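Side-chain contacts in epimerase domain-containing protein (Bacillus cereus HuA2-4, PDB 6ZLK), which probably interconverts UDP-glucuronic acid and UDP-galacturonic acid by NAD-dependent epimerisation at C4 of the sugar: residues A[66-71]-A[106-111]; A[196-201]-A[305-310]. All coordinates share one frame; numbering follows the deposited sequence.

Interaction 1. Residues A[66-71]-A[106-111]; sequences TDLSKL and TQQLLE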
ATOM      1  N   THR A  66      10.902   4.278 -19.604  1.00 19.83           N
ATOM      2  CA  THR A  66      10.725   3.476 -20.835  1.00 21.51           C
ATOM      3  C   THR A  66       9.376   3.825 -21.452  1.00 22.93           C
ATOM      4  O   THR A  66       8.423   3.966 -20.707  1.00 23.41           O
ATOM      5  CB  THR A  66      10.784   1.968 -20.532  1.00 23.84           C
ATOM      6  OG1 THR A  66      12.130   1.805 -20.100  1.00 27.44           O
ATOM      7  CG2 THR A  66      10.479   1.075 -21.708  1.00 31.09           C
ATOM      8  N   ASP A  67       9.319   3.794 -22.780  1.00 26.17           N
ATOM      9  CA  ASP A  67       8.060   3.832 -23.560  1.00 27.23           C
ATOM     10  C   ASP A  67       7.362   2.479 -23.434  1.00 22.56           C
ATOM     11  O   ASP A  67       7.690   1.569 -24.196  1.00 23.54           O
ATOM     12  CB  ASP A  67       8.324   4.086 -25.040  1.00 32.34           C
ATOM     13  CG  ASP A  67       7.036   4.273 -25.824  1.00 36.67           C
ATOM     14  OD1 ASP A  67       5.913   3.982 -25.275  1.00 33.54           O
ATOM     15  OD2 ASP A  67       7.162   4.749 -26.968  1.00 42.40           O
ATOM     16  N   LEU A  68       6.436   2.354 -22.503  1.00 23.96           N
ATOM     17  CA  LEU A  68       5.854   1.035 -22.187  1.00 23.25           C
ATOM     18  C   LEU A  68       4.905   0.597 -23.297  1.00 28.72           C
ATOM     19  O   LEU A  68       4.757  -0.611 -23.471  1.00 24.31           O
ATOM     20  CB  LEU A  68       5.173   1.084 -20.824  1.00 24.30           C
ATOM     21  CG  LEU A  68       6.133   1.310 -19.647  1.00 24.02           C
ATOM     22  CD1 LEU A  68       5.373   1.312 -18.329  1.00 27.80           C
ATOM     23  CD2 LEU A  68       7.205   0.248 -19.616  1.00 24.03           C
ATOM     24  N   SER A  69       4.327   1.536 -24.043  1.00 31.61           N
ATOM     25  CA  SER A  69       3.502   1.194 -25.230  1.00 35.77           C
ATOM     26  C   SER A  69       4.357   0.415 -26.231  1.00 29.98           C
ATOM     27  O   SER A  69       3.934  -0.685 -26.644  1.00 40.84           O
ATOM     28  CB  SER A  69       2.885   2.421 -25.858  1.00 39.92           C
ATOM     29  OG  SER A  69       2.356   2.066 -27.129  1.00 45.85           O
ATOM     30  N   LYS A  70       5.515   0.937 -26.608  1.00 30.52           N
ATOM     31  CA  LYS A  70       6.501   0.240 -27.476  1.00 32.44           C
ATOM     32  C   LYS A  70       6.913  -1.100 -26.861  1.00 35.14           C
ATOM     33  O   LYS A  70       6.966  -2.104 -27.599  1.00 35.87           O
ATOM     34  N   LEU A  71       7.251  -1.130 -25.572  1.00 26.34           N
ATOM     35  CA  LEU A  71       7.796  -2.343 -24.926  1.00 27.54           C
ATOM     36  C   LEU A  71       6.751  -3.458 -24.990  1.00 24.42           C
ATOM     37  O   LEU A  71       7.148  -4.627 -25.198  1.00 27.21           O
ATOM     38  CB  LEU A  71       8.149  -2.014 -23.480  1.00 25.83           C
ATOM     39  CG  LEU A  71       8.856  -3.120 -22.712  1.00 27.57           C
ATOM     40  CD1 LEU A  71      10.171  -3.463 -23.390  1.00 33.08           C
ATOM     41  CD2 LEU A  71       9.069  -2.701 -21.281  1.00 28.52           C
ATOM     42  N   THR A 106       4.723  -0.519 -10.709  1.00 15.25           N
ATOM     43  CA  THR A 106       3.645  -1.499 -10.890  1.00 15.90           C
ATOM     44  C   THR A 106       2.437  -0.788 -11.513  1.00 14.60           C
ATOM     45  O   THR A 106       1.852  -1.322 -12.470  1.00 14.48           O
ATOM     46  CB  THR A 106       3.288  -2.178  -9.569  1.00 14.55           C
ATOM     47  OG1 THR A 106       4.423  -2.908  -9.077  1.00 15.71           O
ATOM     48  CG2 THR A 106       2.150  -3.155  -9.704  1.00 16.57           C
ATOM     49  N   GLN A 107       2.122   0.386 -11.016  1.00 15.36           N
ATOM     50  CA  GLN A 107       0.984   1.141 -11.595  1.00 16.15           C
ATOM     51  C   GLN A 107       1.268   1.420 -13.076  1.00 15.31           C
ATOM     52  O   GLN A 107       0.339   1.288 -13.899  1.00 17.32           O
ATOM     53  CB  GLN A 107       0.701   2.417 -10.822  1.00 16.52           C
ATOM     54  CG  GLN A 107      -0.564   3.113 -11.305  1.00 18.41           C
ATOM     55  CD  GLN A 107      -0.292   4.343 -12.118  1.00 20.56           C
ATOM     56  OE1 GLN A 107       0.840   4.628 -12.475  1.00 23.03           O
ATOM     57  NE2 GLN A 107      -1.369   5.051 -12.448  1.00 21.67           N
ATOM     58  N   GLN A 108       2.452   1.886 -13.417  1.00 14.82           N
ATOM     59  CA  GLN A 108       2.726   2.236 -14.825  1.00 16.50           C
ATOM     60  C   GLN A 108       2.618   0.992 -15.728  1.00 15.84           C
ATOM     61  O   GLN A 108       2.101   1.098 -16.864  1.00 16.94           O
ATOM     62  CB  GLN A 108       4.108   2.870 -14.962  1.00 17.78           C
ATOM     63  CG  GLN A 108       4.198   4.261 -14.347  1.00 19.95           C
ATOM     64  CD  GLN A 108       5.204   5.120 -15.100  1.00 23.09           C
ATOM     65  OE1 GLN A 108       6.012   4.649 -15.896  1.00 22.61           O
ATOM     66  NE2 GLN A 108       5.200   6.407 -14.814  1.00 25.02           N
ATOM     67  N   LEU A 109       3.156  -0.128 -15.297  1.00 15.33           N
ATOM     68  CA  LEU A 109       3.032  -1.388 -16.073  1.00 15.29           C
ATOM     69  C   LEU A 109       1.561  -1.741 -16.253  1.00 16.69           C
ATOM     70  O   LEU A 109       1.170  -2.032 -17.376  1.00 18.80           O
ATOM     71  CB  LEU A 109       3.776  -2.521 -15.399  1.00 17.72           C
ATOM     72  CG  LEU A 109       5.285  -2.435 -15.496  1.00 21.76           C
ATOM     73  CD1 LEU A 109       5.865  -3.474 -14.594  1.00 20.99           C
ATOM     74  CD2 LEU A 109       5.771  -2.669 -16.935  1.00 20.77           C
ATOM     75  N   LEU A 110       0.769  -1.701 -15.187  1.00 15.50           N
ATOM     76  CA  LEU A 110      -0.639  -2.096 -15.315  1.00 16.55           C
ATOM     77  C   LEU A 110      -1.385  -1.135 -16.221  1.00 18.57           C
ATOM     78  O   LEU A 110      -2.221  -1.618 -16.995  1.00 17.56           O
ATOM     79  CB  LEU A 110      -1.298  -2.149 -13.959  1.00 16.11           C
ATOM     80  CG  LEU A 110      -0.762  -3.267 -13.082  1.00 16.21           C
ATOM     81  CD1 LEU A 110      -1.134  -2.997 -11.650  1.00 14.90           C
ATOM     82  CD2 LEU A 110      -1.249  -4.597 -13.599  1.00 15.73           C
ATOM     83  N   GLU A 111      -1.135   0.173 -16.107  1.00 16.63           N
ATOM     84  CA  GLU A 111      -1.791   1.162 -17.013  1.00 17.88           C
ATOM     85  C   GLU A 111      -1.461   0.790 -18.461  1.00 18.70           C
ATOM     86  O   GLU A 111      -2.334   0.859 -19.332  1.00 19.95           O
ATOM     87  CB  GLU A 111      -1.307   2.571 -16.689  1.00 18.72           C
ATOM     88  CG  GLU A 111      -1.974   3.213 -15.482  1.00 19.66           C
ATOM     89  CD  GLU A 111      -3.352   3.802 -15.758  1.00 24.68           C
ATOM     90  OE1 GLU A 111      -3.601   4.157 -16.913  1.00 28.92           O
ATOM     91  OE2 GLU A 111      -4.143   3.912 -14.810  1.00 22.84           O
TER
HETATM   92  O   HOH W   1       7.355   4.837 -18.354  1.00 14.92           O

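Interaction 2. Residues A[196-201]-A[305-310]; sequences QMLEDK and AEYDYI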
ATOM      1  N   GLN A 196      30.973 -15.047   5.306  1.00 18.35           N
ATOM      2  CA  GLN A 196      31.649 -14.886   6.612  1.00 18.76           C
ATOM      3  C   GLN A 196      32.309 -16.211   6.972  1.00 22.03           C
ATOM      4  O   GLN A 196      33.462 -16.160   7.447  1.00 20.57           O
ATOM      5  CB  GLN A 196      30.653 -14.396   7.670  1.00 19.53           C
ATOM      6  CG  GLN A 196      30.167 -12.991   7.414  1.00 18.95           C
ATOM      7  CD  GLN A 196      28.835 -12.703   8.087  1.00 17.65           C
ATOM      8  OE1 GLN A 196      28.236 -13.591   8.712  1.00 17.06           O
ATOM      9  NE2 GLN A 196      28.363 -11.484   7.912  1.00 20.52           N
ATOM     10  N   MET A 197      31.622 -17.350   6.836  1.00 19.67           N
ATOM     11  CA  MET A 197      32.193 -18.659   7.224  1.00 22.40           C
ATOM     12  C   MET A 197      33.444 -18.939   6.396  1.00 23.24           C
ATOM     13  O   MET A 197      34.463 -19.371   7.014  1.00 23.53           O
ATOM     14  CB  MET A 197      31.173 -19.768   7.016  1.00 21.83           C
ATOM     15  CG  MET A 197      31.632 -21.106   7.531  1.00 26.77           C
ATOM     16  SD  MET A 197      30.272 -22.292   7.603  1.00 31.02           S
ATOM     17  CE  MET A 197      29.094 -21.481   8.683  1.00 31.81           C
ATOM     18  N   LEU A 198      33.441 -18.620   5.100  1.00 22.53           N
ATOM     19  CA  LEU A 198      34.589 -18.934   4.208  1.00 23.45           C
ATOM     20  C   LEU A 198      35.781 -18.061   4.577  1.00 26.42           C
ATOM     21  O   LEU A 198      36.942 -18.525   4.412  1.00 28.71           O
ATOM     22  CB  LEU A 198      34.185 -18.700   2.752  1.00 24.96           C
ATOM     23  CG  LEU A 198      33.349 -19.816   2.171  1.00 25.33           C
ATOM     24  CD1 LEU A 198      32.679 -19.334   0.898  1.00 26.52           C
ATOM     25  CD2 LEU A 198      34.194 -21.046   1.935  1.00 29.21           C
ATOM     26  N   GLU A 199      35.520 -16.875   5.080  1.00 24.48           N
ATOM     27  CA  GLU A 199      36.535 -15.849   5.421  1.00 27.72           C
ATOM     28  C   GLU A 199      36.993 -16.005   6.876  1.00 25.88           C
ATOM     29  O   GLU A 199      37.828 -15.192   7.316  1.00 27.48           O
ATOM     30  CB  GLU A 199      35.963 -14.473   5.104  1.00 29.05           C
ATOM     31  CG  GLU A 199      35.871 -14.222   3.616  1.00 37.08           C
ATOM     32  CD  GLU A 199      35.185 -12.920   3.236  1.00 42.15           C
ATOM     33  OE1 GLU A 199      34.732 -12.198   4.158  1.00 51.67           O
ATOM     34  OE2 GLU A 199      35.088 -12.639   2.017  1.00 47.97           O
ATOM     35  N   ASP A 200      36.443 -16.963   7.626  1.00 25.00           N
ATOM     36  CA  ASP A 200      36.806 -17.161   9.053  1.00 27.13           C
ATOM     37  C   ASP A 200      36.468 -15.880   9.812  1.00 30.40           C
ATOM     38  O   ASP A 200      37.232 -15.507  10.682  1.00 28.31           O
ATOM     39  CB  ASP A 200      38.296 -17.531   9.153  1.00 30.38           C
ATOM     40  CG  ASP A 200      38.653 -18.640   8.186  1.00 37.27           C
ATOM     41  OD1 ASP A 200      37.922 -19.674   8.205  1.00 41.28           O
ATOM     42  OD2 ASP A 200      39.651 -18.470   7.400  1.00 40.32           O
ATOM     43  N   LYS A 201      35.376 -15.202   9.442  1.00 25.55           N
ATOM     44  CA  LYS A 201      34.869 -14.009  10.145  1.00 26.86           C
ATOM     45  C   LYS A 201      33.681 -14.432  10.995  1.00 26.39           C
ATOM     46  O   LYS A 201      33.052 -15.443  10.725  1.00 23.62           O
ATOM     47  CB  LYS A 201      34.468 -12.918   9.167  1.00 30.61           C
ATOM     48  CG  LYS A 201      35.642 -12.283   8.431  1.00 38.19           C
ATOM     49  CD  LYS A 201      35.179 -11.265   7.420  1.00 46.33           C
ATOM     50  CE  LYS A 201      34.172 -10.293   7.998  1.00 53.26           C
ATOM     51  NZ  LYS A 201      33.970  -9.128   7.110  1.00 61.19           N
ATOM     52  N   ALA A 305      24.839 -26.246  -2.925  1.00 16.92           N
ATOM     53  CA  ALA A 305      24.917 -25.493  -4.176  1.00 16.49           C
ATOM     54  C   ALA A 305      25.329 -24.079  -3.835  1.00 15.77           C
ATOM     55  O   ALA A 305      26.196 -23.530  -4.516  1.00 14.84           O
ATOM     56  CB  ALA A 305      23.593 -25.500  -4.888  1.00 18.38           C
ATOM     57  N   GLU A 306      24.626 -23.450  -2.886  1.00 15.57           N
ATOM     58  CA  GLU A 306      24.955 -22.048  -2.583  1.00 14.59           C
ATOM     59  C   GLU A 306      26.381 -21.966  -2.031  1.00 15.57           C
ATOM     60  O   GLU A 306      27.049 -20.981  -2.414  1.00 16.89           O
ATOM     61  CB  GLU A 306      23.907 -21.390  -1.678  1.00 15.56           C
ATOM     62  CG  GLU A 306      24.189 -19.884  -1.578  1.00 15.79           C
ATOM     63  CD  GLU A 306      23.112 -18.977  -0.985  1.00 16.94           C
ATOM     64  OE1 GLU A 306      21.977 -19.487  -0.744  1.00 15.49           O
ATOM     65  OE2 GLU A 306      23.426 -17.775  -0.716  1.00 16.98           O
ATOM     66  N   TYR A 307      26.826 -22.892  -1.190  1.00 16.99           N
ATOM     67  CA  TYR A 307      28.189 -22.904  -0.634  1.00 16.70           C
ATOM     68  C   TYR A 307      29.165 -22.905  -1.821  1.00 17.80           C
ATOM     69  O   TYR A 307      30.040 -22.054  -1.875  1.00 17.31           O
ATOM     70  CB  TYR A 307      28.322 -24.097   0.304  1.00 17.30           C
ATOM     71  CG  TYR A 307      29.694 -24.159   0.894  1.00 21.38           C
ATOM     72  CD1 TYR A 307      30.704 -24.795   0.210  1.00 25.35           C
ATOM     73  CD2 TYR A 307      29.983 -23.472   2.055  1.00 24.13           C
ATOM     74  CE1 TYR A 307      31.986 -24.823   0.726  1.00 30.52           C
ATOM     75  CE2 TYR A 307      31.261 -23.489   2.581  1.00 29.84           C
ATOM     76  CZ  TYR A 307      32.259 -24.161   1.910  1.00 29.62           C
ATOM     77  OH  TYR A 307      33.523 -24.209   2.430  1.00 37.79           O
ATOM     78  N   ASP A 308      28.955 -23.801  -2.782  1.00 17.38           N
ATOM     79  CA  ASP A 308      29.928 -23.906  -3.917  1.00 19.17           C
ATOM     80  C   ASP A 308      29.893 -22.618  -4.733  1.00 19.27           C
ATOM     81  O   ASP A 308      30.929 -22.135  -5.216  1.00 20.54           O
ATOM     82  CB  ASP A 308      29.675 -25.168  -4.728  1.00 20.92           C
ATOM     83  CG  ASP A 308      30.245 -26.446  -4.101  1.00 24.77           C
ATOM     84  OD1 ASP A 308      31.020 -26.348  -3.153  1.00 29.63           O
ATOM     85  OD2 ASP A 308      29.823 -27.517  -4.545  1.00 35.07           O
ATOM     86  N   TYR A 309      28.721 -22.004  -4.937  1.00 17.25           N
ATOM     87  CA  TYR A 309      28.592 -20.769  -5.728  1.00 16.77           C
ATOM     88  C   TYR A 309      29.343 -19.634  -5.031  1.00 16.64           C
ATOM     89  O   TYR A 309      30.121 -18.920  -5.673  1.00 18.10           O
ATOM     90  CB  TYR A 309      27.103 -20.419  -5.869  1.00 17.61           C
ATOM     91  CG  TYR A 309      26.909 -19.007  -6.336  1.00 18.54           C
ATOM     92  CD1 TYR A 309      27.060 -18.651  -7.676  1.00 22.48           C
ATOM     93  CD2 TYR A 309      26.644 -18.007  -5.424  1.00 19.50           C
ATOM     94  CE1 TYR A 309      26.932 -17.334  -8.084  1.00 22.43           C
ATOM     95  CE2 TYR A 309      26.560 -16.677  -5.809  1.00 23.09           C
ATOM     96  CZ  TYR A 309      26.711 -16.347  -7.137  1.00 22.04           C
ATOM     97  OH  TYR A 309      26.587 -15.028  -7.464  1.00 27.99           O
ATOM     98  N   ILE A 310      29.212 -19.514  -3.703  1.00 17.62           N
ATOM     99  CA  ILE A 310      29.828 -18.378  -2.939  1.00 16.93           C
ATOM    100  C   ILE A 310      31.346 -18.634  -2.895  1.00 17.88           C
ATOM    101  O   ILE A 310      32.120 -17.673  -3.033  1.00 20.59           O
ATOM    102  CB  ILE A 310      29.221 -18.275  -1.524  1.00 16.99           C
ATOM    103  CG1 ILE A 310      27.709 -17.969  -1.521  1.00 18.90           C
ATOM    104  CG2 ILE A 310      29.954 -17.234  -0.710  1.00 18.01           C
ATOM    105  CD1 ILE A 310      27.319 -16.654  -2.103  1.00 21.46           C
TER

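Interaction 1. Residues A[66-71]-A[106-111]
Leu68 pushes one methyl, CD1, against the backbone of the helix that holds Gln108 and Leu109. The methyl lies 3.6 Å from Gln108 O and 4.0 Å from Leu109 N, so it rests on the peptide joining the two residues, and Gln108 CB lies 3.9 Å from the same Leu68 CD1. The second branch has a different partner: Leu68 CD2 meets Leu109 CD2 at 4.2 Å, a looser methyl-to-methyl touch. With CG anti to the carbonyl carbon (chi1 -66°) and the CA-CB bond directed at the other helix, the fork of Leu68 is carried to helix 96-113. Gln108 bends at chi2 (-149°), and its amide oxygen joins a polar bridge beside the leucines: one water lies 2.8 Å from Gln108 OE1 and 2.7 Å from Thr66 O and links the two segments where no direct hydrogen bond does, though it has more acceptors in reach than protons to give, so both bonds need not hold at once. Asp67 is the N-cap of helix 68-72, and its OD1 accepts a weak capping bond from Lys70 N at 3.3 Å. The contact belongs to the NAD-binding Rossmann-type half of this epimerase/dehydratase fold, with the Leu109 side chain about 8 Å from the bound dinucleotide. It joins helix 68-72 to helix 96-113. Ile63 packs on both Leu68 and Leu109, Phe121 of strand 120-126 supports Leu109, and farther round helix 96-113 Gln107 and Glu111 bond to Gly92 of the second subunit.

Interaction 2. Residues A[196-201]-A[305-310]
The C-terminal end of helix 189-198, closed by a Schellman motif, packs here against helix 299-313 near the end of the modelled chain. Leu198, within the last turn that the motif closes, puts its two methyls on two residues of the other helix that lie three positions apart. CD2 approaches the phenol end of Tyr307 obliquely, 3.3 Å from Tyr307 OH and 3.7 Å from Tyr307 CZ. CD1 meets Ile310 CG2 at 3.8 Å. Tyr307 gets there by extension: with its CG anti to the backbone N (chi1 180°), the ring stretches from a CB that is not itself aimed at Leu198, and only the far part of the ring touches. In Ile310 it is the CG2 branch that makes the contact. No hydrogen bond crosses between the segments, so the join is apolar apart from the closeness of the phenol oxygen. Just beyond Leu198 the chain reverses out of the helix: Asp200 has positive phi (60°), Lys201 N returns to Gln196 O at 2.9 Å, and Asp200 N returns to Met197 O at 3.2 Å. The bound UDP-sugar is about 12 Å from the Ile310 side chain, so this is helix packing away from the ligand. Tyr307 also leans on Ile260 and Ser261 of helix 250-261, while Ile310 packs on His191 and Ile194, earlier in helix 189-198, and Met197 touches Leu203 of strand 203-206.

Overall arrangement
The two interactions lie on opposite sides of the chain's centre, with their own centres 40 Å apart and no shared helix. Both are mainly buried, and in each a single leucine splits its two methyls between different partners. Their targets differ: interaction 1 reaches a helix backbone, whereas interaction 2 meets mainly side chains, one of them aromatic. Neither has a direct hydrogen bond across it; interaction 1 adds a water bridge. Place in the fold differs too. Interaction 1 ties a short helix to one that also meets the second subunit, in the NAD-binding half; interaction 2, whose two segments are touched by no other chain, brings the C-terminal helix against helix 189-198.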